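Long-range contact in luciferase-like enzymeAMP-CoA-ligase (Zophobas atratus, PDB 4W8O), which probably activates carboxylic acids as acyl-adenylates and passes them to coenzyme A, as a luciferase-like member of the adenylate-forming ANL family: residues 218-223 with 262-267. Residues are numbered along the deposited sequence; the frame is centred on the assembly and turned at random.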
loop_
_atom_site.group_PDB
_atom_site.type_symbol
_atom_site.label_atom_id
_atom_site.label_comp_id
_atom_site.label_asym_id
_atom_site.label_seq_id
_atom_site.Cartn_x
_atom_site.Cartn_y
_atom_site.Cartn_z
ATOM N N SER A 218 0.349 14.731 6.832
ATOM C CA SER A 218 -0.642 14.107 7.687
ATOM C C SER A 218 -1.737 13.477 6.807
ATOM O O SER A 218 -2.642 14.168 6.318
ATOM C CB SER A 218 -1.210 15.140 8.657
ATOM O OG SER A 218 -1.926 14.484 9.682
ATOM N N ILE A 219 -1.631 12.164 6.600
ATOM C CA ILE A 219 -2.477 11.461 5.634
ATOM C C ILE A 219 -3.434 10.477 6.312
ATOM O O ILE A 219 -3.019 9.650 7.118
ATOM C CB ILE A 219 -1.648 10.750 4.533
ATOM C CG1 ILE A 219 -2.583 10.052 3.529
ATOM C CG2 ILE A 219 -0.659 9.751 5.126
ATOM C CD1 ILE A 219 -1.902 9.591 2.256
ATOM N N LEU A 220 -4.718 10.598 5.977
ATOM C CA LEU A 220 -5.766 9.706 6.476
ATOM C C LEU A 220 -6.063 8.635 5.433
ATOM O O LEU A 220 -6.086 8.917 4.233
ATOM C CB LEU A 220 -7.047 10.496 6.785
ATOM C CG LEU A 220 -8.322 9.736 7.184
ATOM C CD1 LEU A 220 -8.113 8.885 8.428
ATOM C CD2 LEU A 220 -9.469 10.710 7.416
ATOM N N HIS A 221 -6.282 7.403 5.885
ATOM C CA HIS A 221 -6.798 6.375 4.997
ATOM C C HIS A 221 -7.653 5.381 5.757
ATOM O O HIS A 221 -7.631 5.329 6.985
ATOM C CB HIS A 221 -5.653 5.666 4.281
ATOM C CG HIS A 221 -4.893 4.731 5.157
ATOM N ND1 HIS A 221 -4.996 3.361 5.047
ATOM C CD2 HIS A 221 -4.043 4.964 6.181
ATOM C CE1 HIS A 221 -4.229 2.791 5.959
ATOM N NE2 HIS A 221 -3.644 3.744 6.661
ATOM N N PHE A 222 -8.407 4.597 5.005
ATOM C CA PHE A 222 -9.330 3.618 5.570
ATOM C C PHE A 222 -8.967 2.188 5.204
ATOM O O PHE A 222 -9.393 1.261 5.886
ATOM C CB PHE A 222 -10.751 3.923 5.085
ATOM C CG PHE A 222 -11.198 5.327 5.391
ATOM C CD1 PHE A 222 -11.701 5.651 6.641
ATOM C CD2 PHE A 222 -11.093 6.326 4.441
ATOM C CE1 PHE A 222 -12.094 6.943 6.937
ATOM C CE2 PHE A 222 -11.485 7.624 4.731
ATOM C CZ PHE A 222 -11.983 7.931 5.982
ATOM N N THR A 223 -8.212 2.009 4.122
ATOM C CA THR A 223 -7.856 0.686 3.623
ATOM C C THR A 223 -6.984 -0.056 4.613
ATOM O O THR A 223 -6.110 0.528 5.243
ATOM C CB THR A 223 -7.065 0.755 2.294
ATOM O OG1 THR A 223 -6.058 1.779 2.378
ATOM C CG2 THR A 223 -8.000 1.037 1.118
ATOM N N TYR A 262 -7.233 16.892 13.368
ATOM C CA TYR A 262 -5.814 16.539 13.267
ATOM C C TYR A 262 -5.064 17.412 12.262
ATOM O O TYR A 262 -3.863 17.237 12.074
ATOM C CB TYR A 262 -5.662 15.051 12.921
ATOM C CG TYR A 262 -6.336 14.153 13.935
ATOM C CD1 TYR A 262 -5.856 14.070 15.236
ATOM C CD2 TYR A 262 -7.467 13.411 13.603
ATOM C CE1 TYR A 262 -6.470 13.264 16.180
ATOM C CE2 TYR A 262 -8.092 12.602 14.541
ATOM C CZ TYR A 262 -7.592 12.535 15.827
ATOM O OH TYR A 262 -8.202 11.741 16.769
ATOM N N LYS A 263 -5.767 18.356 11.637
ATOM C CA LYS A 263 -5.177 19.235 10.628
ATOM C C LYS A 263 -4.557 18.416 9.506
ATOM O O LYS A 263 -3.397 18.601 9.152
ATOM C CB LYS A 263 -4.140 20.168 11.257
ATOM C CG LYS A 263 -4.667 20.945 12.451
ATOM C CD LYS A 263 -3.634 21.938 12.955
ATOM C CE LYS A 263 -3.952 22.404 14.366
ATOM N NZ LYS A 263 -5.243 23.142 14.435
ATOM N N LEU A 264 -5.351 17.510 8.950
ATOM C CA LEU A 264 -4.884 16.622 7.898
ATOM C C LEU A 264 -4.549 17.412 6.645
ATOM O O LEU A 264 -5.227 18.382 6.312
ATOM C CB LEU A 264 -5.946 15.569 7.551
ATOM C CG LEU A 264 -6.420 14.638 8.667
ATOM C CD1 LEU A 264 -7.531 13.737 8.140
ATOM C CD2 LEU A 264 -5.255 13.826 9.227
ATOM N N THR A 265 -3.499 16.982 5.963
ATOM C CA THR A 265 -3.088 17.547 4.696
ATOM C C THR A 265 -3.552 16.686 3.537
ATOM O O THR A 265 -3.608 17.167 2.405
ATOM C CB THR A 265 -1.554 17.632 4.601
ATOM O OG1 THR A 265 -0.989 16.311 4.669
ATOM C CG2 THR A 265 -0.998 18.486 5.719
ATOM N N SER A 266 -3.861 15.412 3.806
ATOM C CA SER A 266 -4.192 14.477 2.740
ATOM C C SER A 266 -5.149 13.383 3.178
ATOM O O SER A 266 -5.337 13.123 4.367
ATOM C CB SER A 266 -2.929 13.806 2.192
ATOM O OG SER A 266 -1.754 14.463 2.622
ATOM N N LEU A 267 -5.715 12.715 2.186
ATOM C CA LEU A 267 -6.588 11.592 2.411
ATOM C C LEU A 267 -6.574 10.716 1.168
ATOM O O LEU A 267 -6.651 11.233 0.049
ATOM C CB LEU A 267 -7.999 12.112 2.710
ATOM C CG LEU A 267 -9.218 11.302 2.296
ATOM C CD1 LEU A 267 -9.320 10.049 3.149
ATOM C CD2 LEU A 267 -10.461 12.167 2.452
#
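Ser218 and Thr265 meet where strands 218-221 and 266-268 begin to run parallel, and a side-chain hydroxyl does the work there. The backbone N of Ser218 gives its hydrogen to Thr265 OG1 over 3.0 Å, nearly straight at 166°. With chi1 at 62°, OG1 sits between the threonine's own N and carbonyl carbon, turned to face the first strand. From there it donates onward to Ser266 OG, 2.9 Å away, and Ser266 OG is also hydrogen-bonded to the backbone O of Asp215. Ser218 O takes two N-H groups: Thr265 N comes in the carbonyl plane on a lone pair, while Ser266 N is tilted 31° from that plane. Two residues along the first strand, Leu220 N reaches Ser266 O at 3.1 Å from above the carbonyl plane.

Two leucines share the sheet face toward helix 252-262. Leu220 and Leu267 lie side by side and point the same way, while Leu264 slants across Leu220, bringing CD1 to 3.5 Å from Leu220 CB. The other methyl of Leu264, CD2, lies 3.4 Å from Ser218 OG. Beyond the strand end, Phe222 angles its ring at Leu267, CE2 lying 3.6 Å from CD1. Ile219 and Ser266 occupy the other face, with Ile219 CG1 over Ser266 CB and helix 228-239 packed on the isoleucine.

Replacing Thr265 with valine would probably leave Ser218 N without its acceptor and Ser266 OG without the hydrogen that Thr265 OG1 gives it, slackening the start of the strand pair. Helix 252-262 carries the chain from strand 243-246 across strand 218-221 to strand 266-268, a beta-alpha-beta crossover with 218-221 as the strand between; hydroxyls and main-chain groups satisfy one another where the parallel pairing starts, and farther along apolar side chains close the sheet against its helices.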